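Local coordinates for protein mitochondrial enolase superfamily member 1 (Homo sapiens, PDB 4A35) that catalyses the magnesium-dependent dehydration of L-fuconate to 2-keto-3-deoxy-L-fuconate, a step in the breakdown of L-fucose, at residues 67-72 with 113-118; 122-127 with 148-153; 137-142 with 367-372; 166-171 with 342-347. One frame throughout, in Å; residues are numbered along the deposited sequence.

Contact 1 (67-72 with 113-118)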
loop_
_atom_site.group_PDB
_atom_site.type_symbol
_atom_site.label_atom_id
_atom_site.label_comp_id
_atom_site.label_asym_id
_atom_site.label_seq_id
_atom_site.Cartn_x
_atom_site.Cartn_y
_atom_site.Cartn_z
ATOM N N VAL A 67 12.353 5.757 -8.189
ATOM C CA VAL A 67 12.936 6.111 -9.491
ATOM C C VAL A 67 12.627 4.979 -10.508
ATOM O O VAL A 67 12.148 5.255 -11.603
ATOM C CB VAL A 67 14.466 6.427 -9.373
ATOM C CG1 VAL A 67 15.127 6.488 -10.758
ATOM C CG2 VAL A 67 14.667 7.742 -8.618
ATOM N N CYS A 68 12.834 3.705 -10.116
ATOM C CA CYS A 68 12.531 2.552 -10.966
ATOM C C CYS A 68 11.056 2.546 -11.431
ATOM O O CYS A 68 10.750 2.297 -12.607
ATOM C CB CYS A 68 12.848 1.262 -10.214
ATOM S SG CYS A 68 12.901 -0.190 -11.285
ATOM N N ALA A 69 10.158 2.835 -10.492
ATOM C CA ALA A 69 8.723 2.814 -10.776
ATOM C C ALA A 69 8.338 4.032 -11.650
ATOM O O ALA A 69 7.453 3.881 -12.513
ATOM C CB ALA A 69 7.933 2.806 -9.466
ATOM N N VAL A 70 9.028 5.192 -11.488
ATOM C CA VAL A 70 8.792 6.345 -12.378
ATOM C C VAL A 70 9.157 5.881 -13.836
ATOM O O VAL A 70 8.382 6.102 -14.773
ATOM C CB VAL A 70 9.537 7.643 -11.960
ATOM C CG1 VAL A 70 9.425 8.716 -13.093
ATOM C CG2 VAL A 70 8.957 8.188 -10.636
ATOM N N ASN A 71 10.320 5.217 -14.010
ATOM C CA ASN A 71 10.743 4.673 -15.314
ATOM C C ASN A 71 9.701 3.701 -15.895
ATOM O O ASN A 71 9.470 3.738 -17.112
ATOM C CB ASN A 71 12.149 4.025 -15.219
ATOM C CG ASN A 71 13.220 5.103 -15.088
ATOM O OD1 ASN A 71 13.091 6.190 -15.675
ATOM N ND2 ASN A 71 14.308 4.840 -14.358
ATOM N N ALA A 72 9.029 2.874 -15.037
ATOM C CA ALA A 72 7.966 1.954 -15.482
ATOM C C ALA A 72 6.740 2.715 -15.964
ATOM O O ALA A 72 6.031 2.233 -16.858
ATOM C CB ALA A 72 7.589 0.983 -14.345
ATOM N N HIS A 113 2.382 4.282 -6.242
ATOM C CA HIS A 113 1.584 5.516 -6.076
ATOM C C HIS A 113 2.483 6.732 -5.840
ATOM O O HIS A 113 2.190 7.835 -6.349
ATOM C CB HIS A 113 0.537 5.363 -4.984
ATOM C CG HIS A 113 -0.751 6.073 -5.307
ATOM N ND1 HIS A 113 -1.392 5.893 -6.522
ATOM C CD2 HIS A 113 -1.546 6.819 -4.497
ATOM C CE1 HIS A 113 -2.475 6.652 -6.464
ATOM N NE2 HIS A 113 -2.640 7.171 -5.237
ATOM N N LEU A 114 3.580 6.560 -5.070
ATOM C CA LEU A 114 4.573 7.639 -4.902
ATOM C C LEU A 114 5.132 8.058 -6.274
ATOM O O LEU A 114 5.159 9.265 -6.601
ATOM C CB LEU A 114 5.719 7.146 -4.001
ATOM C CG LEU A 114 5.312 6.840 -2.528
ATOM C CD1 LEU A 114 6.530 6.464 -1.736
ATOM C CD2 LEU A 114 4.691 8.100 -1.843
ATOM N N ALA A 115 5.468 7.058 -7.123
ATOM C CA ALA A 115 5.949 7.327 -8.457
ATOM C C ALA A 115 4.881 8.039 -9.297
ATOM O O ALA A 115 5.192 8.965 -10.034
ATOM C CB ALA A 115 6.393 6.030 -9.139
ATOM N N THR A 116 3.627 7.566 -9.220
ATOM C CA THR A 116 2.509 8.192 -9.925
ATOM C C THR A 116 2.369 9.680 -9.494
ATOM O O THR A 116 2.202 10.581 -10.367
ATOM C CB THR A 116 1.174 7.438 -9.628
ATOM O OG1 THR A 116 1.261 6.095 -10.118
ATOM C CG2 THR A 116 -0.036 8.152 -10.238
ATOM N N ALA A 117 2.513 9.957 -8.168
ATOM C CA ALA A 117 2.389 11.336 -7.672
ATOM C C ALA A 117 3.513 12.218 -8.258
ATOM O O ALA A 117 3.225 13.335 -8.702
ATOM C CB ALA A 117 2.431 11.393 -6.123
ATOM N N ALA A 118 4.723 11.671 -8.396
ATOM C CA ALA A 118 5.867 12.420 -8.940
ATOM C C ALA A 118 5.639 12.801 -10.417
ATOM O O ALA A 118 5.873 13.956 -10.801
ATOM C CB ALA A 118 7.160 11.605 -8.782
#
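No flat side chain takes part where A69 and V70 meet A115 and A118; methyl groups alone make the side-chain contact. The methyl of A115 points into the facing helix and lies 3.6 Å, CB to CB, from that of A69. The same CB is 3.6 Å from the backbone N of V70, a distance that brings the methyl right up to the main chain. V70 adds one branch: CG2, held anti to its own carbonyl carbon with CG1 anti to the backbone N (chi1 170°), reaches A115 CB at 3.7 Å and, one turn on, A118 CB at 4.3 Å. Small residues suit this place because the axes of the two short helical segments come within 8.3 Å, crossing at -65°. Alanine's single methyl suits helices this close. The pair joins helix 63-73 to helix 110-131 in the N-terminal domain of the enolase superfamily. Strands 7-16 and 36-44 of the antiparallel sheet supply V12 and V40, which touch V70, and V40 also touches A118. Beside the contact, V65 of the second subunit packs on A69, so this helix pair borders the dimer interface.

Contact 2 (122-127 with 148-153)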
loop_
_atom_site.group_PDB
_atom_site.type_symbol
_atom_site.label_atom_id
_atom_site.label_comp_id
_atom_site.label_asym_id
_atom_site.label_seq_id
_atom_site.Cartn_x
_atom_site.Cartn_y
_atom_site.Cartn_z
ATOM N N ALA A 122 4.676 16.666 -12.026
ATOM C CA ALA A 122 5.383 17.291 -13.135
ATOM C C ALA A 122 4.368 17.772 -14.229
ATOM O O ALA A 122 4.516 18.858 -14.793
ATOM C CB ALA A 122 6.426 16.308 -13.707
ATOM N N VAL A 123 3.281 17.022 -14.448
ATOM C CA VAL A 123 2.287 17.435 -15.453
ATOM C C VAL A 123 1.514 18.689 -14.963
ATOM O O VAL A 123 1.316 19.625 -15.735
ATOM C CB VAL A 123 1.328 16.249 -15.809
ATOM C CG1 VAL A 123 0.202 16.702 -16.733
ATOM C CG2 VAL A 123 2.101 15.081 -16.461
ATOM N N TRP A 124 1.102 18.714 -13.670
ATOM C CA TRP A 124 0.401 19.902 -13.083
ATOM C C TRP A 124 1.331 21.123 -13.138
ATOM O O TRP A 124 0.891 22.210 -13.506
ATOM C CB TRP A 124 -0.038 19.612 -11.648
ATOM C CG TRP A 124 -1.315 18.822 -11.617
ATOM C CD1 TRP A 124 -1.448 17.462 -11.502
ATOM C CD2 TRP A 124 -2.633 19.344 -11.804
ATOM N NE1 TRP A 124 -2.770 17.105 -11.641
ATOM C CE2 TRP A 124 -3.531 18.250 -11.722
ATOM C CE3 TRP A 124 -3.154 20.652 -11.937
ATOM C CZ2 TRP A 124 -4.917 18.412 -11.837
ATOM C CZ3 TRP A 124 -4.541 20.821 -11.975
ATOM C CH2 TRP A 124 -5.404 19.710 -11.926
ATOM N N ASP A 125 2.635 20.929 -12.858
ATOM C CA ASP A 125 3.607 22.048 -12.920
ATOM C C ASP A 125 3.686 22.603 -14.335
ATOM O O ASP A 125 3.511 23.818 -14.543
ATOM C CB ASP A 125 4.994 21.597 -12.436
ATOM C CG ASP A 125 6.027 22.732 -12.438
ATOM O OD1 ASP A 125 5.765 23.793 -11.775
ATOM O OD2 ASP A 125 7.108 22.543 -13.045
ATOM N N LEU A 126 3.814 21.700 -15.310
ATOM C CA LEU A 126 3.889 22.073 -16.712
ATOM C C LEU A 126 2.627 22.815 -17.179
ATOM O O LEU A 126 2.726 23.887 -17.811
ATOM C CB LEU A 126 4.109 20.798 -17.539
ATOM C CG LEU A 126 4.161 20.967 -19.065
ATOM C CD1 LEU A 126 5.249 21.998 -19.507
ATOM C CD2 LEU A 126 4.388 19.593 -19.736
ATOM N N TRP A 127 1.460 22.265 -16.878
ATOM C CA TRP A 127 0.180 22.850 -17.264
ATOM C C TRP A 127 0.048 24.268 -16.664
ATOM O O TRP A 127 -0.224 25.234 -17.398
ATOM C CB TRP A 127 -0.976 21.914 -16.781
ATOM C CG TRP A 127 -2.353 22.370 -17.163
ATOM C CD1 TRP A 127 -2.682 23.291 -18.119
ATOM C CD2 TRP A 127 -3.593 21.919 -16.598
ATOM N NE1 TRP A 127 -4.043 23.451 -18.175
ATOM C CE2 TRP A 127 -4.631 22.569 -17.304
ATOM C CE3 TRP A 127 -3.933 20.923 -15.666
ATOM C CZ2 TRP A 127 -5.987 22.362 -17.003
ATOM C CZ3 TRP A 127 -5.276 20.692 -15.399
ATOM C CH2 TRP A 127 -6.285 21.390 -16.078
ATOM N N VAL A 148 -13.912 18.776 -11.982
ATOM C CA VAL A 148 -14.393 17.410 -11.696
ATOM C C VAL A 148 -13.947 16.433 -12.821
ATOM O O VAL A 148 -13.671 15.257 -12.523
ATOM C CB VAL A 148 -15.908 17.290 -11.380
ATOM C CG1 VAL A 148 -16.274 18.101 -10.142
ATOM C CG2 VAL A 148 -16.764 17.684 -12.572
ATOM N N SER A 149 -13.742 16.924 -14.080
ATOM C CA SER A 149 -13.230 16.092 -15.181
ATOM C C SER A 149 -11.778 15.631 -14.921
ATOM O O SER A 149 -11.316 14.718 -15.628
ATOM C CB SER A 149 -13.303 16.804 -16.536
ATOM O OG SER A 149 -12.185 17.646 -16.797
ATOM N N CYS A 150 -11.039 16.276 -13.946
ATOM C CA CYS A 150 -9.652 15.867 -13.637
ATOM C C CYS A 150 -9.622 14.764 -12.598
ATOM O O CYS A 150 -8.542 14.228 -12.316
ATOM C CB CYS A 150 -8.813 17.040 -13.144
ATOM S SG CYS A 150 -8.698 18.420 -14.286
ATOM N N ILE A 151 -10.785 14.484 -11.957
ATOM C CA ILE A 151 -10.833 13.578 -10.821
ATOM C C ILE A 151 -11.436 12.213 -11.116
ATOM O O ILE A 151 -12.518 12.110 -11.695
ATOM C CB ILE A 151 -11.634 14.264 -9.654
ATOM C CG1 ILE A 151 -10.973 15.597 -9.182
ATOM C CG2 ILE A 151 -11.835 13.281 -8.496
ATOM C CD1 ILE A 151 -11.995 16.478 -8.428
ATOM N N ASP A 152 -10.740 11.157 -10.648
ATOM C CA ASP A 152 -11.261 9.801 -10.682
ATOM C C ASP A 152 -12.110 9.552 -9.421
ATOM O O ASP A 152 -11.566 9.539 -8.333
ATOM C CB ASP A 152 -10.097 8.765 -10.804
ATOM C CG ASP A 152 -10.547 7.364 -11.223
ATOM O OD1 ASP A 152 -11.790 7.071 -11.166
ATOM O OD2 ASP A 152 -9.690 6.580 -11.629
ATOM N N PHE A 153 -13.437 9.276 -9.589
ATOM C CA PHE A 153 -14.382 9.038 -8.504
ATOM C C PHE A 153 -14.550 7.550 -8.202
ATOM O O PHE A 153 -15.342 7.212 -7.321
ATOM C CB PHE A 153 -15.757 9.661 -8.795
ATOM C CG PHE A 153 -15.724 11.173 -8.741
ATOM C CD1 PHE A 153 -15.300 11.921 -9.849
ATOM C CD2 PHE A 153 -16.120 11.851 -7.595
ATOM C CE1 PHE A 153 -15.292 13.313 -9.806
ATOM C CE2 PHE A 153 -16.146 13.255 -7.561
ATOM C CZ PHE A 153 -15.712 13.974 -8.650
#
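A cysteine sulfur-aromatic contact joins C150 to W124 and W127, two indoles one helical turn apart on helix 110-131. C150 sits at the third position of a type I turn from V148 to I151, closed by the hydrogen bond from I151 N to V148 O (3.0 Å). Its SG, set beside the backbone N (chi1 -58°), reaches the far corner of both six-membered rings: 4.2 Å to CH2 of W127 and 4.3 Å to CH2 of W124. The sulfur stands at the edge of the W127 ring, close to its plane, and approaches the W124 ring obliquely. CE3 of W127 lies 3.7 Å above one face of the W124 ring, toward its rim, so the two indoles brace each other. Their N-H groups are used separately, W124 NE1 bonding to OD1 of N337 and W127 NE1 to OE2 of E131. N337 also takes the carbonyl O of C150 through ND2, which ties the turn and the W124 indole to one residue of helix 335-348. The large, polarisable sulfur suits this buried spot. At the W127 edge its electrons probably face weakly positive hydrogens, while the oblique W124 contact is likely to be dispersive.

Contact 3 (137-142 with 367-372)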
loop_
_atom_site.group_PDB
_atom_site.type_symbol
_atom_site.label_atom_id
_atom_site.label_comp_id
_atom_site.label_asym_id
_atom_site.label_seq_id
_atom_site.Cartn_x
_atom_site.Cartn_y
_atom_site.Cartn_z
ATOM N N LYS A 137 -3.986 29.100 -8.318
ATOM C CA LYS A 137 -4.777 30.039 -9.106
ATOM C C LYS A 137 -5.386 29.349 -10.293
ATOM O O LYS A 137 -6.543 29.612 -10.623
ATOM C CB LYS A 137 -3.927 31.258 -9.518
ATOM C CG LYS A 137 -4.699 32.351 -10.283
ATOM C CD LYS A 137 -5.921 32.897 -9.512
ATOM C CE LYS A 137 -6.454 34.191 -10.137
ATOM N NZ LYS A 137 -7.880 34.424 -9.724
ATOM N N LEU A 138 -4.646 28.384 -10.880
ATOM C CA LEU A 138 -5.176 27.563 -11.974
ATOM C C LEU A 138 -6.427 26.844 -11.485
ATOM O O LEU A 138 -7.446 26.806 -12.197
ATOM C CB LEU A 138 -4.096 26.533 -12.425
ATOM C CG LEU A 138 -4.536 25.491 -13.480
ATOM C CD1 LEU A 138 -4.707 26.194 -14.849
ATOM C CD2 LEU A 138 -3.497 24.316 -13.563
ATOM N N LEU A 139 -6.347 26.263 -10.258
ATOM C CA LEU A 139 -7.473 25.542 -9.663
ATOM C C LEU A 139 -8.633 26.482 -9.356
ATOM O O LEU A 139 -9.788 26.178 -9.719
ATOM C CB LEU A 139 -7.008 24.815 -8.389
ATOM C CG LEU A 139 -6.069 23.627 -8.650
ATOM C CD1 LEU A 139 -5.495 23.104 -7.337
ATOM C CD2 LEU A 139 -6.802 22.520 -9.451
ATOM N N VAL A 140 -8.341 27.594 -8.661
ATOM C CA VAL A 140 -9.366 28.639 -8.327
ATOM C C VAL A 140 -10.143 29.112 -9.592
ATOM O O VAL A 140 -11.369 29.244 -9.538
ATOM C CB VAL A 140 -8.725 29.830 -7.568
ATOM C CG1 VAL A 140 -9.604 31.105 -7.593
ATOM C CG2 VAL A 140 -8.378 29.427 -6.125
ATOM N N ASP A 141 -9.438 29.342 -10.716
ATOM C CA ASP A 141 -10.037 29.857 -11.943
ATOM C C ASP A 141 -10.723 28.806 -12.796
ATOM O O ASP A 141 -11.446 29.172 -13.713
ATOM C CB ASP A 141 -8.970 30.586 -12.774
ATOM C CG ASP A 141 -8.547 31.944 -12.204
ATOM O OD1 ASP A 141 -9.195 32.420 -11.199
ATOM O OD2 ASP A 141 -7.621 32.559 -12.778
ATOM N N MET A 142 -10.550 27.507 -12.465
ATOM C CA MET A 142 -11.069 26.399 -13.249
ATOM C C MET A 142 -12.573 26.314 -13.152
ATOM O O MET A 142 -13.153 26.457 -12.073
ATOM C CB MET A 142 -10.453 25.082 -12.742
ATOM C CG MET A 142 -10.214 24.123 -13.811
ATOM S SD MET A 142 -9.402 22.634 -13.198
ATOM C CE MET A 142 -7.631 23.152 -13.336
ATOM N N GLN A 367 0.936 23.934 -0.022
ATOM C CA GLN A 367 0.390 25.311 0.193
ATOM C C GLN A 367 -0.633 25.657 -0.959
ATOM O O GLN A 367 -1.642 26.289 -0.697
ATOM C CB GLN A 367 1.558 26.346 0.240
ATOM C CG GLN A 367 2.329 26.457 -1.077
ATOM C CD GLN A 367 3.416 27.527 -1.037
ATOM O OE1 GLN A 367 3.347 28.499 -0.245
ATOM N NE2 GLN A 367 4.469 27.307 -1.811
ATOM N N HIS A 368 -0.363 25.213 -2.233
ATOM C CA HIS A 368 -1.285 25.487 -3.340
ATOM C C HIS A 368 -2.626 24.816 -3.088
ATOM O O HIS A 368 -3.667 25.381 -3.394
ATOM C CB HIS A 368 -0.691 24.941 -4.677
ATOM C CG HIS A 368 0.492 25.699 -5.201
ATOM N ND1 HIS A 368 0.335 26.724 -6.132
ATOM C CD2 HIS A 368 1.804 25.540 -4.935
ATOM C CE1 HIS A 368 1.555 27.173 -6.367
ATOM N NE2 HIS A 368 2.478 26.475 -5.686
ATOM N N LEU A 369 -2.584 23.580 -2.596
ATOM C CA LEU A 369 -3.809 22.801 -2.415
ATOM C C LEU A 369 -4.699 23.415 -1.302
ATOM O O LEU A 369 -5.928 23.479 -1.447
ATOM C CB LEU A 369 -3.480 21.325 -2.122
ATOM C CG LEU A 369 -2.681 20.582 -3.215
ATOM C CD1 LEU A 369 -2.277 19.133 -2.729
ATOM C CD2 LEU A 369 -3.425 20.519 -4.502
ATOM N N ILE A 370 -4.081 23.834 -0.195
ATOM C CA ILE A 370 -4.862 24.356 0.931
ATOM C C ILE A 370 -5.339 25.817 0.682
ATOM O O ILE A 370 -6.431 26.166 1.137
ATOM C CB ILE A 370 -4.131 24.151 2.278
ATOM C CG1 ILE A 370 -5.135 24.084 3.447
ATOM C CG2 ILE A 370 -2.960 25.130 2.545
ATOM C CD1 ILE A 370 -6.211 22.825 3.405
ATOM N N ILE A 371 -4.563 26.622 -0.091
ATOM C CA ILE A 371 -5.022 27.952 -0.476
ATOM C C ILE A 371 -6.275 27.760 -1.378
ATOM O O ILE A 371 -7.269 28.456 -1.203
ATOM C CB ILE A 371 -3.896 28.769 -1.106
ATOM C CG1 ILE A 371 -2.878 29.204 0.017
ATOM C CG2 ILE A 371 -4.426 29.975 -1.919
ATOM C CD1 ILE A 371 -1.570 29.654 -0.542
ATOM N N PHE A 372 -6.182 26.820 -2.353
ATOM C CA PHE A 372 -7.330 26.480 -3.206
ATOM C C PHE A 372 -8.520 26.011 -2.329
ATOM O O PHE A 372 -9.642 26.489 -2.536
ATOM C CB PHE A 372 -6.980 25.444 -4.294
ATOM C CG PHE A 372 -8.229 24.802 -4.899
ATOM C CD1 PHE A 372 -9.041 25.514 -5.783
ATOM C CD2 PHE A 372 -8.624 23.509 -4.527
ATOM C CE1 PHE A 372 -10.203 24.928 -6.325
ATOM C CE2 PHE A 372 -9.819 22.955 -5.020
ATOM C CZ PHE A 372 -10.591 23.667 -5.932
#
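L139 and V140 face F372 where helix 135-141 runs nearly alongside helix 362-377, the short segments' axes 9.2 Å apart and at 28°, with the CA atoms of V140 and F372 separated by 5.9 Å. The packing joins the N-terminal domain of the enolase superfamily to a helix of the TIM-barrel-like C-terminal domain. L139 and F372 carry the contact. With CG anti to the backbone N (chi1 163°), the F372 ring is thrown across to the other helix, crossing the L139 side chain at about a right angle. CD1 comes to 3.4 Å from L139 CB, a tight fit, and to 3.6 Å from the backbone N of V140; both approach the ring obliquely. V140 slides past the ring in the opposite direction, its CG2 4.0 Å from CD1. A flat ring suits this place because it can slip in against a helix backbone as well as between branched side chains. Cut back to an alanine, F372 would lose its ring, and L139 CB and V140 CG2 would probably be left facing a gap. On the side of helix 135-141 turned from F372, K137 NZ makes a salt bridge to D141 OD1 (2.8 Å) on the syn side of the carboxylate, about 20° out of its plane; E180 is a second partner of the lysine and K133 of the aspartate. Toward L369, L139 CD1 reaches CD2 of that leucine at 4.4 Å.

Contact 4 (166-171 with 342-347)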
loop_
_atom_site.group_PDB
_atom_site.type_symbol
_atom_site.label_atom_id
_atom_site.label_comp_id
_atom_site.label_asym_id
_atom_site.label_seq_id
_atom_site.Cartn_x
_atom_site.Cartn_y
_atom_site.Cartn_z
ATOM N N LEU A 166 -19.698 18.859 -7.809
ATOM C CA LEU A 166 -20.127 20.077 -8.510
ATOM C C LEU A 166 -20.875 21.018 -7.561
ATOM O O LEU A 166 -20.689 22.233 -7.630
ATOM C CB LEU A 166 -21.017 19.757 -9.719
ATOM C CG LEU A 166 -20.270 19.230 -10.954
ATOM C CD1 LEU A 166 -21.281 18.673 -12.000
ATOM C CD2 LEU A 166 -19.399 20.321 -11.577
ATOM N N GLU A 167 -21.738 20.466 -6.707
ATOM C CA GLU A 167 -22.520 21.271 -5.769
ATOM C C GLU A 167 -21.580 22.025 -4.765
ATOM O O GLU A 167 -21.730 23.244 -4.567
ATOM C CB GLU A 167 -23.529 20.377 -5.036
ATOM C CG GLU A 167 -24.492 21.115 -4.131
ATOM C CD GLU A 167 -25.418 20.165 -3.396
ATOM O OE1 GLU A 167 -26.018 19.283 -4.056
ATOM O OE2 GLU A 167 -25.517 20.282 -2.153
ATOM N N ILE A 168 -20.564 21.329 -4.256
ATOM C CA ILE A 168 -19.592 21.917 -3.320
ATOM C C ILE A 168 -18.805 23.055 -4.044
ATOM O O ILE A 168 -18.638 24.163 -3.498
ATOM C CB ILE A 168 -18.662 20.833 -2.738
ATOM C CG1 ILE A 168 -19.446 19.869 -1.813
ATOM C CG2 ILE A 168 -17.476 21.497 -2.009
ATOM C CD1 ILE A 168 -18.711 18.575 -1.473
ATOM N N LEU A 169 -18.430 22.805 -5.308
ATOM C CA LEU A 169 -17.636 23.799 -6.068
ATOM C C LEU A 169 -18.486 25.013 -6.478
ATOM O O LEU A 169 -17.975 26.139 -6.542
ATOM C CB LEU A 169 -16.994 23.156 -7.297
ATOM C CG LEU A 169 -15.900 22.114 -6.944
ATOM C CD1 LEU A 169 -15.663 21.195 -8.087
ATOM C CD2 LEU A 169 -14.600 22.795 -6.427
ATOM N N GLN A 170 -19.776 24.791 -6.760
ATOM C CA GLN A 170 -20.688 25.893 -7.122
ATOM C C GLN A 170 -20.871 26.797 -5.903
ATOM O O GLN A 170 -20.757 28.032 -6.010
ATOM C CB GLN A 170 -22.036 25.360 -7.651
ATOM C CG GLN A 170 -21.835 24.797 -9.085
ATOM C CD GLN A 170 -22.982 23.959 -9.607
ATOM O OE1 GLN A 170 -23.886 23.555 -8.859
ATOM N NE2 GLN A 170 -22.921 23.608 -10.899
ATOM N N LYS A 171 -21.092 26.184 -4.744
ATOM C CA LYS A 171 -21.260 26.902 -3.470
ATOM C C LYS A 171 -19.964 27.691 -3.138
ATOM O O LYS A 171 -20.024 28.830 -2.650
ATOM C CB LYS A 171 -21.602 25.888 -2.358
ATOM C CG LYS A 171 -22.169 26.494 -1.088
ATOM C CD LYS A 171 -22.872 25.429 -0.256
ATOM C CE LYS A 171 -23.153 25.878 1.154
ATOM N NZ LYS A 171 -24.062 24.929 1.851
ATOM N N VAL A 342 -10.057 14.255 -2.088
ATOM C CA VAL A 342 -10.023 14.142 -0.622
ATOM C C VAL A 342 -10.482 15.492 -0.036
ATOM O O VAL A 342 -11.235 15.493 0.922
ATOM C CB VAL A 342 -8.627 13.681 -0.139
ATOM C CG1 VAL A 342 -8.524 13.735 1.400
ATOM C CG2 VAL A 342 -8.349 12.235 -0.609
ATOM N N LEU A 343 -10.026 16.648 -0.581
ATOM C CA LEU A 343 -10.545 17.947 -0.093
ATOM C C LEU A 343 -12.076 17.982 -0.203
ATOM O O LEU A 343 -12.775 18.495 0.680
ATOM C CB LEU A 343 -9.961 19.128 -0.930
ATOM C CG LEU A 343 -8.468 19.372 -0.724
ATOM C CD1 LEU A 343 -7.961 20.412 -1.753
ATOM C CD2 LEU A 343 -8.189 19.833 0.742
ATOM N N LEU A 344 -12.589 17.533 -1.350
ATOM C CA LEU A 344 -14.054 17.542 -1.562
ATOM C C LEU A 344 -14.786 16.581 -0.608
ATOM O O LEU A 344 -15.810 16.963 -0.041
ATOM C CB LEU A 344 -14.395 17.227 -3.028
ATOM C CG LEU A 344 -14.017 18.329 -4.041
ATOM C CD1 LEU A 344 -13.964 17.734 -5.463
ATOM C CD2 LEU A 344 -14.983 19.524 -3.932
ATOM N N MET A 345 -14.223 15.422 -0.329
ATOM C CA MET A 345 -14.860 14.508 0.645
ATOM C C MET A 345 -14.844 15.108 2.060
ATOM O O MET A 345 -15.844 15.057 2.748
ATOM C CB MET A 345 -14.155 13.135 0.685
ATOM C CG MET A 345 -14.489 12.238 -0.531
ATOM S SD MET A 345 -13.924 10.541 -0.276
ATOM C CE MET A 345 -12.104 10.802 -0.240
ATOM N N ALA A 346 -13.704 15.752 2.472
ATOM C CA ALA A 346 -13.585 16.332 3.818
ATOM C C ALA A 346 -14.642 17.440 3.991
ATOM O O ALA A 346 -15.242 17.536 5.049
ATOM C CB ALA A 346 -12.174 16.917 3.987
ATOM N N LYS A 347 -14.859 18.280 2.958
ATOM C CA LYS A 347 -15.918 19.329 3.026
ATOM C C LYS A 347 -17.333 18.677 3.128
ATOM O O LYS A 347 -18.152 19.120 3.945
ATOM C CB LYS A 347 -15.833 20.265 1.800
ATOM C CG LYS A 347 -16.875 21.407 1.767
ATOM C CD LYS A 347 -17.003 22.176 3.085
ATOM C CE LYS A 347 -17.927 23.331 2.844
ATOM N NZ LYS A 347 -18.431 23.853 4.142
#
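K347 places its NZ in a salt bridge with OE2 of E350 while the carbon chain behind that charge packs on I168. Here helix 162-171 lies nearly perpendicular across helix 335-348 of the TIM-barrel-like domain: the short segments cross at 82°, their axes 10.5 Å apart. CG of K347, anti to the backbone N, meets I168 CG2 at 3.8 Å as the two side chains slide past each other in opposite directions; the bend at chi2 (47°) then turns the rest of the chain. Lysine suits a partly exposed border like this one, offering methylenes to a neighbour and an ammonium group to an acidic residue. I168 and L344 share the centre of the contact. CG2 of I168 also touches CD2 of L344 at 3.7 Å, the two side chains meeting at a slant. The same CD2 of L344 is shared with L169, whose CG lies 4.1 Å away and whose side chain crosses that of L344 at about a right angle. Each of these two methyls serves two neighbours, because it sits where the side chains converge. V377 of helix 362-377 touches both I168 and K347, and V148 of helix 144-148 touches L169, so further helices flank the crossing. The other arm of I168 runs to the main chain, where CD1 rests 3.6 Å from the carbonyl O of L344.

Contacts 1 and 2 share helix 110-131, their centres about 16 Å apart, and contact 1 closes before contact 2 opens. Contacts 2 and 3 alternate along the chain and touch: W124 and W127 pack on L138, L139 and M142, with centres about 12 Å apart. Contact 4 falls entirely within the long span between the two segments of contact 3, their centres about 13 Å apart, and F372 and L169 touch between them. V148 packs on L166 and L169, and I151 on L344, joining contacts 2 and 4. Contact 1 packs on none of the others, though its helix runs on into contact 2. Together they form a mostly helical series of packing contacts from the dimer border to the outer helices of the barrel.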